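Local coordinates for protein methyl-coenzyme M reductase gamma subunit (Methermicoccus shengliensis DSM 18856, PDB 7NKG) that forms part of methyl-coenzyme M reductase, the factor 430 enzyme that catalyses the methane-forming step of methanogenesis and, in relatives, the activation of methane, at residues 103-107 and 108-112; 186-189 and 190-194; 205-208 and 209-213; 236-239 and 240-244. All coordinates share one frame; numbering follows the deposited sequence.

Contact 1: 103-107 and 108-112; sequences SYYAA and INHRG
Ile-108, Tyr-105 and His-110 carry the contact, the last turn of helix 99-109 and the residue that leaves it. Ile-108 folds back over the carbonyl of Tyr-104: its N donates to Tyr-104 O (2.9 Å), and with CG1 beside the backbone N (chi1 -64°) the branch runs past the same oxygen, CG1 at 3.3 Å from Tyr-104 O, while CD1 comes up to Tyr-104 CB. Met-22 of helix 13-23 packs on the same isoleucine. Tyr-105 swings the other way, its ring carried out toward His-110, where Tyr-105 OH and His-110 NE2 are hydrogen-bonded at 2.8 Å. The hydroxyl meets the imidazole at its edge, near its plane; the two ring planes lie at 66°. Asn-109 meets the tyrosine at CD1 and CE1, away from the CE2 that His-110 approaches, its amide plane turned 25° from the ring. Its ND2 reaches Tyr-105 O at 2.9 Å, on a lone pair in the carbonyl plane, and also Met-22 O, while Asn-109 N bonds Tyr-105 O from nearer the C=O direction. His-110 N closes the turn on Ala-106 O (3.0 Å), and Tyr-134 of helix 128-140 meets the His-110 ring edge-to-face. Ile-108 O is bonded by another chain. Tyr-105 O thus takes two donors, and the tyrosine-histidine bond joins the buried helix end to the residue that leaves it.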
loop_
_atom_site.group_PDB
_atom_site.type_symbol
_atom_site.label_atom_id
_atom_site.label_comp_id
_atom_site.label_asym_id
_atom_site.label_seq_id
_atom_site.Cartn_x
_atom_site.Cartn_y
_atom_site.Cartn_z
ATOM N N SER C 103 -14.963 15.025 34.538
ATOM C CA SER C 103 -14.104 15.776 33.632
ATOM C C SER C 103 -14.515 17.255 33.564
ATOM O O SER C 103 -13.636 18.107 33.567
ATOM C CB SER C 103 -14.102 15.153 32.239
ATOM O OG SER C 103 -13.465 13.888 32.268
ATOM N N TYR C 104 -15.831 17.567 33.548
ATOM C CA TYR C 104 -16.267 18.977 33.525
ATOM C C TYR C 104 -15.887 19.658 34.833
ATOM O O TYR C 104 -15.415 20.807 34.821
ATOM C CB TYR C 104 -17.787 19.109 33.319
ATOM C CG TYR C 104 -18.325 18.481 32.049
ATOM C CD1 TYR C 104 -17.561 18.439 30.888
ATOM C CD2 TYR C 104 -19.569 17.871 32.026
ATOM C CE1 TYR C 104 -18.043 17.846 29.728
ATOM C CE2 TYR C 104 -20.042 17.232 30.886
ATOM C CZ TYR C 104 -19.278 17.221 29.734
ATOM O OH TYR C 104 -19.762 16.590 28.605
ATOM N N TYR C 105 -16.032 18.946 35.974
ATOM C CA TYR C 105 -15.608 19.497 37.265
ATOM C C TYR C 105 -14.110 19.891 37.215
ATOM O O TYR C 105 -13.754 20.984 37.635
ATOM C CB TYR C 105 -15.845 18.483 38.410
ATOM C CG TYR C 105 -15.104 18.871 39.672
ATOM C CD1 TYR C 105 -15.532 19.938 40.448
ATOM C CD2 TYR C 105 -13.871 18.305 39.978
ATOM C CE1 TYR C 105 -14.801 20.372 41.546
ATOM C CE2 TYR C 105 -13.116 18.754 41.050
ATOM C CZ TYR C 105 -13.571 19.806 41.817
ATOM O OH TYR C 105 -12.828 20.251 42.886
ATOM N N ALA C 106 -13.264 18.996 36.694
ATOM C CA ALA C 106 -11.833 19.247 36.628
ATOM C C ALA C 106 -11.517 20.387 35.659
ATOM O O ALA C 106 -10.761 21.292 36.016
ATOM C CB ALA C 106 -11.101 17.975 36.209
ATOM N N ALA C 107 -12.129 20.383 34.463
ATOM C CA ALA C 107 -11.883 21.408 33.444
ATOM C C ALA C 107 -12.302 22.803 33.896
ATOM O O ALA C 107 -11.672 23.786 33.496
ATOM C CB ALA C 107 -12.609 21.037 32.161
ATOM N N ILE C 108 -13.353 22.903 34.716
ATOM C CA ILE C 108 -13.839 24.205 35.166
ATOM C C ILE C 108 -13.133 24.714 36.415
ATOM O O ILE C 108 -12.906 25.927 36.544
ATOM C CB ILE C 108 -15.390 24.167 35.368
ATOM C CG1 ILE C 108 -16.119 23.920 34.024
ATOM C CG2 ILE C 108 -15.895 25.477 36.016
ATOM C CD1 ILE C 108 -17.545 23.417 34.172
ATOM N N ASN C 109 -12.868 23.819 37.374
ATOM C CA ASN C 109 -12.384 24.220 38.692
ATOM C C ASN C 109 -10.898 24.016 38.977
ATOM O O ASN C 109 -10.441 24.501 40.016
ATOM C CB ASN C 109 -13.210 23.489 39.728
ATOM C CG ASN C 109 -14.671 23.847 39.568
ATOM O OD1 ASN C 109 -15.092 24.948 39.954
ATOM N ND2 ASN C 109 -15.446 22.990 38.929
ATOM N N HIS C 110 -10.155 23.316 38.107
ATOM C CA HIS C 110 -8.730 23.093 38.356
ATOM C C HIS C 110 -7.888 23.567 37.178
ATOM O O HIS C 110 -8.281 23.388 36.029
ATOM C CB HIS C 110 -8.483 21.604 38.639
ATOM C CG HIS C 110 -9.045 21.169 39.958
ATOM N ND1 HIS C 110 -8.270 21.153 41.098
ATOM C CD2 HIS C 110 -10.310 20.816 40.289
ATOM C CE1 HIS C 110 -9.073 20.769 42.085
ATOM N NE2 HIS C 110 -10.312 20.564 41.645
ATOM N N ARG C 111 -6.749 24.198 37.468
ATOM C CA ARG C 111 -5.863 24.692 36.417
ATOM C C ARG C 111 -4.884 23.615 35.982
ATOM O O ARG C 111 -4.497 22.780 36.802
ATOM C CB ARG C 111 -5.051 25.891 36.903
ATOM C CG ARG C 111 -5.890 26.991 37.529
ATOM C CD ARG C 111 -5.081 28.174 37.952
ATOM N NE ARG C 111 -4.470 28.809 36.777
ATOM C CZ ARG C 111 -3.173 29.058 36.571
ATOM N NH1 ARG C 111 -2.262 28.741 37.490
ATOM N NH2 ARG C 111 -2.776 29.630 35.447
ATOM N N GLY C 112 -4.439 23.680 34.725
ATOM C CA GLY C 112 -3.412 22.775 34.217
ATOM C C GLY C 112 -3.718 21.301 34.403
ATOM O O GLY C 112 -2.893 20.547 34.938
#

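Contact 2: 186-189 and 190-194; sequences DKDQ and VGVPL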
loop_
_atom_site.group_PDB
_atom_site.type_symbol
_atom_site.label_atom_id
_atom_site.label_comp_id
_atom_site.label_asym_id
_atom_site.label_seq_id
_atom_site.Cartn_x
_atom_site.Cartn_y
_atom_site.Cartn_z
ATOM N N ASP C 186 -7.271 -0.835 51.186
ATOM C CA ASP C 186 -5.970 -1.303 51.682
ATOM C C ASP C 186 -4.997 -1.712 50.550
ATOM O O ASP C 186 -4.048 -2.455 50.786
ATOM C CB ASP C 186 -6.167 -2.429 52.711
ATOM C CG ASP C 186 -6.905 -3.645 52.197
ATOM O OD1 ASP C 186 -7.132 -3.728 50.964
ATOM O OD2 ASP C 186 -7.266 -4.513 53.028
ATOM N N LYS C 187 -5.250 -1.215 49.332
ATOM C CA LYS C 187 -4.380 -1.374 48.173
ATOM C C LYS C 187 -4.395 -0.022 47.456
ATOM O O LYS C 187 -5.375 0.732 47.586
ATOM C CB LYS C 187 -4.900 -2.451 47.235
ATOM C CG LYS C 187 -5.257 -3.771 47.907
ATOM C CD LYS C 187 -5.450 -4.861 46.881
ATOM C CE LYS C 187 -5.937 -6.114 47.566
ATOM N NZ LYS C 187 -6.226 -7.194 46.603
ATOM N N ASP C 188 -3.328 0.313 46.724
ATOM C CA ASP C 188 -3.329 1.569 45.966
ATOM C C ASP C 188 -4.246 1.440 44.723
ATOM O O ASP C 188 -4.788 0.361 44.455
ATOM C CB ASP C 188 -1.905 2.050 45.625
ATOM C CG ASP C 188 -1.153 1.232 44.608
ATOM O OD1 ASP C 188 -1.797 0.459 43.875
ATOM O OD2 ASP C 188 0.092 1.361 44.552
ATOM N N GLN C 189 -4.382 2.518 43.942
ATOM C CA GLN C 189 -5.301 2.518 42.811
ATOM C C GLN C 189 -4.904 1.507 41.718
ATOM O O GLN C 189 -5.773 1.155 40.944
ATOM C CB GLN C 189 -5.524 3.929 42.258
ATOM C CG GLN C 189 -4.321 4.582 41.608
ATOM C CD GLN C 189 -4.667 5.974 41.124
ATOM O OE1 GLN C 189 -5.756 6.216 40.552
ATOM N NE2 GLN C 189 -3.737 6.917 41.277
ATOM N N VAL C 190 -3.659 0.971 41.702
ATOM C CA VAL C 190 -3.303 -0.081 40.732
ATOM C C VAL C 190 -3.203 -1.482 41.393
ATOM O O VAL C 190 -2.677 -2.405 40.769
ATOM C CB VAL C 190 -2.054 0.256 39.860
ATOM C CG1 VAL C 190 -2.359 1.361 38.863
ATOM C CG2 VAL C 190 -0.835 0.604 40.696
ATOM N N GLY C 191 -3.787 -1.654 42.583
ATOM C CA GLY C 191 -3.866 -2.956 43.222
ATOM C C GLY C 191 -2.682 -3.407 44.049
ATOM O O GLY C 191 -2.660 -4.569 44.456
ATOM N N VAL C 192 -1.692 -2.531 44.320
ATOM C CA VAL C 192 -0.543 -2.931 45.133
ATOM C C VAL C 192 -0.960 -2.872 46.594
ATOM O O VAL C 192 -1.330 -1.786 47.055
ATOM C CB VAL C 192 0.694 -2.032 44.892
ATOM C CG1 VAL C 192 1.868 -2.457 45.782
ATOM C CG2 VAL C 192 1.113 -2.082 43.438
ATOM N N PRO C 193 -0.857 -3.970 47.372
ATOM C CA PRO C 193 -1.214 -3.881 48.798
ATOM C C PRO C 193 -0.477 -2.788 49.544
ATOM O O PRO C 193 0.721 -2.598 49.318
ATOM C CB PRO C 193 -0.848 -5.259 49.352
ATOM C CG PRO C 193 -0.884 -6.158 48.172
ATOM C CD PRO C 193 -0.445 -5.343 47.004
ATOM N N LEU C 194 -1.201 -2.032 50.374
ATOM C CA LEU C 194 -0.614 -0.989 51.202
ATOM C C LEU C 194 -0.220 -1.572 52.550
ATOM O O LEU C 194 -0.795 -2.583 52.983
ATOM C CB LEU C 194 -1.628 0.123 51.460
ATOM C CG LEU C 194 -2.156 0.893 50.256
ATOM C CD1 LEU C 194 -3.193 1.877 50.694
ATOM C CD2 LEU C 194 -1.053 1.623 49.559
HETATM O O HOH W 1 -2.856 -4.613 52.363
#
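A tight beta hairpin turns here between strands 182-187 and 193-201: a type I turn from Asp-188 to Gly-191 is followed by a G1 beta bulge at Gly-191, whose positive phi (85°) suits a residue without a side chain. Gly-191 N closes the turn on Asp-188 O (2.9 Å), and Asp-188 N returns a bond to Val-192 O (2.9 Å). Further along, Leu-194 N donates to Asp-186 O, an almost straight bond, and water 1 links Asp-186 O with Leu-194 O. Lys-187 and Pro-193 form an antiparallel non-hydrogen-bonded pair, the lysine CA lying 3.3 Å from Val-192 O in a CA-H...O contact. The Asp-188 carboxylate folds into the loop, because CG stands between the backbone N and the carbonyl carbon (chi1 70°). There Asp-188 OD1 takes Val-190 N at 2.9 Å, an Asx turn, and Val-192 N at 3.0 Å. These two N-H groups approach from opposite faces of the carboxylate plane. Its other oxygen, OD2, lies against Val-192 CB, and Leu-194 CD2 reaches Asp-188 CB at 4.0 Å. Beyond the turn, Gln-189 bonds Leu-41, Tyr-85 and Gln-87 through its amide, and Asp-186 pairs with Arg-177. One aspartate oxygen gripped by two backbone donors fixes the shape of the loop and gives the Val-190 and Val-192 N-H groups a shared acceptor, and their dipoles would probably stabilise its negative charge.

Contact 3: 205-208 and 209-213; sequences SEEE and AAKRT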
loop_
_atom_site.group_PDB
_atom_site.type_symbol
_atom_site.label_atom_id
_atom_site.label_comp_id
_atom_site.label_asym_id
_atom_site.label_seq_id
_atom_site.Cartn_x
_atom_site.Cartn_y
_atom_site.Cartn_z
ATOM N N SER C 205 -26.628 6.121 51.453
ATOM C CA SER C 205 -27.822 5.269 51.389
ATOM C C SER C 205 -28.317 5.263 49.925
ATOM O O SER C 205 -27.934 6.143 49.139
ATOM C CB SER C 205 -28.926 5.827 52.287
ATOM O OG SER C 205 -29.386 7.080 51.810
ATOM N N GLU C 206 -29.188 4.312 49.556
ATOM C CA GLU C 206 -29.742 4.272 48.195
ATOM C C GLU C 206 -30.511 5.575 47.884
ATOM O O GLU C 206 -30.381 6.111 46.779
ATOM C CB GLU C 206 -30.685 3.075 48.024
ATOM C CG GLU C 206 -29.971 1.740 47.996
ATOM C CD GLU C 206 -30.877 0.539 47.813
ATOM O OE1 GLU C 206 -32.115 0.697 47.913
ATOM O OE2 GLU C 206 -30.349 -0.560 47.540
ATOM N N GLU C 207 -31.279 6.084 48.859
ATOM C CA GLU C 207 -32.038 7.328 48.692
ATOM C C GLU C 207 -31.100 8.531 48.490
ATOM O O GLU C 207 -31.357 9.347 47.604
ATOM C CB GLU C 207 -32.938 7.559 49.918
ATOM C CG GLU C 207 -33.876 8.748 49.803
ATOM C CD GLU C 207 -34.757 8.994 51.012
ATOM O OE1 GLU C 207 -34.760 8.151 51.937
ATOM O OE2 GLU C 207 -35.443 10.043 51.038
ATOM N N GLU C 208 -30.018 8.640 49.293
ATOM C CA GLU C 208 -29.063 9.746 49.152
ATOM C C GLU C 208 -28.404 9.702 47.773
ATOM O O GLU C 208 -28.323 10.730 47.104
ATOM C CB GLU C 208 -27.980 9.689 50.245
ATOM C CG GLU C 208 -26.954 10.805 50.144
ATOM C CD GLU C 208 -25.896 10.816 51.232
ATOM O OE1 GLU C 208 -25.839 9.848 52.025
ATOM O OE2 GLU C 208 -25.106 11.787 51.279
ATOM N N ALA C 209 -27.944 8.510 47.334
ATOM C CA ALA C 209 -27.309 8.371 46.022
ATOM C C ALA C 209 -28.274 8.793 44.907
ATOM O O ALA C 209 -27.877 9.527 44.008
ATOM C CB ALA C 209 -26.858 6.934 45.817
ATOM N N ALA C 210 -29.553 8.378 44.991
ATOM C CA ALA C 210 -30.562 8.754 43.999
ATOM C C ALA C 210 -30.792 10.275 43.940
ATOM O O ALA C 210 -30.996 10.821 42.845
ATOM C CB ALA C 210 -31.871 8.043 44.302
ATOM N N LYS C 211 -30.737 10.949 45.089
ATOM C CA LYS C 211 -30.930 12.400 45.166
ATOM C C LYS C 211 -29.707 13.186 44.719
ATOM O O LYS C 211 -29.853 14.334 44.277
ATOM C CB LYS C 211 -31.251 12.825 46.605
ATOM C CG LYS C 211 -32.687 12.604 47.019
ATOM C CD LYS C 211 -32.884 12.795 48.495
ATOM C CE LYS C 211 -34.338 12.463 48.846
ATOM N NZ LYS C 211 -34.688 12.877 50.218
ATOM N N ARG C 212 -28.501 12.627 44.911
ATOM C CA ARG C 212 -27.252 13.324 44.588
ATOM C C ARG C 212 -26.670 12.966 43.215
ATOM O O ARG C 212 -25.716 13.627 42.782
ATOM C CB ARG C 212 -26.198 12.994 45.652
ATOM C CG ARG C 212 -26.531 13.532 47.041
ATOM C CD ARG C 212 -25.341 13.309 47.942
ATOM N NE ARG C 212 -25.540 13.749 49.328
ATOM C CZ ARG C 212 -25.415 15.002 49.771
ATOM N NH1 ARG C 212 -25.126 15.989 48.929
ATOM N NH2 ARG C 212 -25.598 15.279 51.058
ATOM N N THR C 213 -27.200 11.939 42.531
ATOM C CA THR C 213 -26.598 11.489 41.285
ATOM C C THR C 213 -26.776 12.409 40.075
ATOM O O THR C 213 -27.818 13.049 39.904
ATOM C CB THR C 213 -27.052 10.065 40.916
ATOM O OG1 THR C 213 -26.239 9.589 39.831
ATOM C CG2 THR C 213 -28.545 9.987 40.547
HETATM O O HOH W 2 -25.126 13.253 53.660
#
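Glu-208 and Arg-212 make the close-held side of the short helix 206-212, Glu-207 and Lys-211 its solvent side. On the first, Arg-212 NE donates to Glu-208 OE2 at 2.8 Å, on the anti lone pair; the oxygen lies 22° out of the guanidinium plane. The carboxylate sits at the guanidinium edge, the two planes 54° apart, and the aliphatic stems touch as well, Glu-208 CG lying 3.7 Å from Arg-212 CD. Water 2 donates to Glu-208 OE2. The remaining nitrogens of Arg-212 are taken by Glu-142 and Glu-27, so three carboxylates surround one guanidinium, and the small Ala-209 is buried against Leu-148. The exposed side is looser: Glu-207 and Lys-211 run side by side in the same direction, Lys-211 CE beside the glutamate, and the one polar link between the two side chains is Lys-211 NZ to Glu-207 OE2 at 3.0 Å, on the anti side and out of the carboxylate plane. At the start of the helix Ser-205 OG, turned back by chi1 66°, accepts Glu-208 N at 3.0 Å. Both salt bridges have the i to i+4 spacing of successive helix turns, and Ser-205 is the N-cap, its bond to Glu-208 N a capping bond.

Contact 4: 236-239 and 240-244; sequences IWEL and RTRYG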
loop_
_atom_site.group_PDB
_atom_site.type_symbol
_atom_site.label_atom_id
_atom_site.label_comp_id
_atom_site.label_asym_id
_atom_site.label_seq_id
_atom_site.Cartn_x
_atom_site.Cartn_y
_atom_site.Cartn_z
ATOM N N ILE C 236 -28.425 20.959 19.245
ATOM C CA ILE C 236 -27.009 20.854 18.869
ATOM C C ILE C 236 -26.880 19.966 17.641
ATOM O O ILE C 236 -26.160 20.315 16.707
ATOM C CB ILE C 236 -26.170 20.286 20.053
ATOM C CG1 ILE C 236 -26.122 21.311 21.226
ATOM C CG2 ILE C 236 -24.756 19.859 19.610
ATOM C CD1 ILE C 236 -25.348 22.629 20.974
ATOM N N TRP C 237 -27.599 18.839 17.617
ATOM C CA TRP C 237 -27.568 17.939 16.464
ATOM C C TRP C 237 -28.051 18.677 15.191
ATOM O O TRP C 237 -27.369 18.640 14.164
ATOM C CB TRP C 237 -28.439 16.703 16.741
ATOM C CG TRP C 237 -28.778 15.901 15.524
ATOM C CD1 TRP C 237 -27.994 14.982 14.897
ATOM C CD2 TRP C 237 -30.016 15.941 14.804
ATOM N NE1 TRP C 237 -28.652 14.465 13.808
ATOM C CE2 TRP C 237 -29.919 15.004 13.755
ATOM C CE3 TRP C 237 -31.222 16.635 14.981
ATOM C CZ2 TRP C 237 -30.967 14.788 12.855
ATOM C CZ3 TRP C 237 -32.248 16.430 14.078
ATOM C CH2 TRP C 237 -32.113 15.516 13.032
ATOM N N GLU C 238 -29.200 19.373 15.276
ATOM C CA GLU C 238 -29.747 20.050 14.102
ATOM C C GLU C 238 -28.821 21.157 13.614
ATOM O O GLU C 238 -28.551 21.224 12.416
ATOM C CB GLU C 238 -31.151 20.591 14.366
ATOM C CG GLU C 238 -31.755 21.252 13.141
ATOM C CD GLU C 238 -33.263 21.395 13.146
ATOM O OE1 GLU C 238 -33.885 21.161 14.208
ATOM O OE2 GLU C 238 -33.821 21.748 12.082
ATOM N N LEU C 239 -28.337 22.031 14.514
ATOM C CA LEU C 239 -27.470 23.129 14.094
ATOM C C LEU C 239 -26.132 22.625 13.562
ATOM O O LEU C 239 -25.648 23.135 12.553
ATOM C CB LEU C 239 -27.280 24.153 15.217
ATOM C CG LEU C 239 -28.549 24.879 15.644
ATOM C CD1 LEU C 239 -28.306 25.693 16.900
ATOM C CD2 LEU C 239 -29.073 25.817 14.535
ATOM N N ARG C 240 -25.541 21.582 14.183
ATOM C CA ARG C 240 -24.290 21.010 13.657
ATOM C C ARG C 240 -24.534 20.451 12.253
ATOM O O ARG C 240 -23.733 20.695 11.355
ATOM C CB ARG C 240 -23.767 19.876 14.544
ATOM C CG ARG C 240 -23.111 20.318 15.820
ATOM C CD ARG C 240 -22.770 19.054 16.559
ATOM N NE ARG C 240 -21.968 19.208 17.768
ATOM C CZ ARG C 240 -21.410 18.179 18.417
ATOM N NH1 ARG C 240 -21.526 16.939 17.948
ATOM N NH2 ARG C 240 -20.719 18.384 19.530
ATOM N N THR C 241 -25.682 19.770 12.062
ATOM C CA THR C 241 -26.053 19.183 10.772
ATOM C C THR C 241 -26.186 20.276 9.704
ATOM O O THR C 241 -25.595 20.154 8.631
ATOM C CB THR C 241 -27.375 18.383 10.910
ATOM O OG1 THR C 241 -27.185 17.327 11.859
ATOM C CG2 THR C 241 -27.844 17.802 9.585
ATOM N N ARG C 242 -26.933 21.344 10.010
ATOM C CA ARG C 242 -27.178 22.418 9.054
ATOM C C ARG C 242 -25.898 23.182 8.713
ATOM O O ARG C 242 -25.633 23.428 7.537
ATOM C CB ARG C 242 -28.253 23.360 9.597
ATOM C CG ARG C 242 -29.613 22.692 9.669
ATOM C CD ARG C 242 -30.734 23.674 9.399
ATOM N NE ARG C 242 -32.048 23.031 9.565
ATOM C CZ ARG C 242 -32.730 22.395 8.610
ATOM N NH1 ARG C 242 -32.246 22.312 7.375
ATOM N NH2 ARG C 242 -33.914 21.853 8.879
ATOM N N TYR C 243 -25.099 23.547 9.733
ATOM C CA TYR C 243 -23.865 24.294 9.486
ATOM C C TYR C 243 -22.783 23.473 8.786
ATOM O O TYR C 243 -21.970 24.054 8.065
ATOM C CB TYR C 243 -23.330 24.937 10.758
ATOM C CG TYR C 243 -24.279 25.897 11.461
ATOM C CD1 TYR C 243 -25.328 26.507 10.780
ATOM C CD2 TYR C 243 -24.128 26.186 12.808
ATOM C CE1 TYR C 243 -26.188 27.390 11.422
ATOM C CE2 TYR C 243 -24.975 27.079 13.456
ATOM C CZ TYR C 243 -26.024 27.659 12.768
ATOM O OH TYR C 243 -26.860 28.560 13.409
ATOM N N GLY C 244 -22.797 22.153 8.958
ATOM C CA GLY C 244 -21.874 21.279 8.243
ATOM C C GLY C 244 -22.138 21.283 6.750
ATOM O O GLY C 244 -21.218 21.071 5.955
#
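Arg-240 extends over Ile-236, one turn earlier in helix 227-245, with CG beside its own backbone N (chi1 -76°) and the chain straight from there to NE. Its CB lies 3.3 Å from Ile-236 O and its CG 3.2 Å from the same oxygen, which also accepts Arg-240 N. CD moves on to the isoleucine branch, 3.7 Å from Ile-236 CG2, and NE follows at 3.4 Å from that methyl, which sits over one face of the guanidinium. At the tip, NH2 forms a salt bridge with an acidic side chain of a neighbouring subunit, and NH1 bonds a polar side chain of another. The other pairs four residues apart differ in chemistry. Thr-241 OG1 donates to Trp-237 O at 2.7 Å while its N takes the opposite face of that carbonyl, and the hydroxyl oxygen also lies over one face of the indole, toward the rim. Glu-238 and Arg-242 point the same way, side by side, and Glu-238 OE2 meets Arg-242 NH2 at 3.2 Å, with a weaker bond to NE. Leu-239 CD2 lies 3.7 Å from Tyr-243 OH, and Leu-239 O sits over the tyrosine ring. Arg-240 lies on the Ile-236 carbonyl at its base and on the CG2 methyl from CD to CZ, and its tip is bound by neighbouring subunits: a buried cation aimed between chains, its charge probably offset by the acidic partner.

Overall arrangement
The four contacts follow one another along the chain and none touches another. Contact 1, about 10 Å from the centre of the chain, is buried, partly against a neighbouring subunit; contacts 2 and 4 sit on opposite sides of that centre, with centres about 46 Å apart. Contact 2 is near the cofactor: the side chain of Val-190 lies about 8 Å from factor 430 and about 13 Å from 1-thioethanesulfonic acid, whereas this chain's pocket residues are Leu-118 to Arg-121, Ala-154 to His-157 and His-159. Nearest atoms of contacts 1 and 4 are about 9 Å apart, those of contacts 1 and 3 about 12 Å. Contact 3 touches no other protein chain, while contact 4 packs between neighbouring subunits.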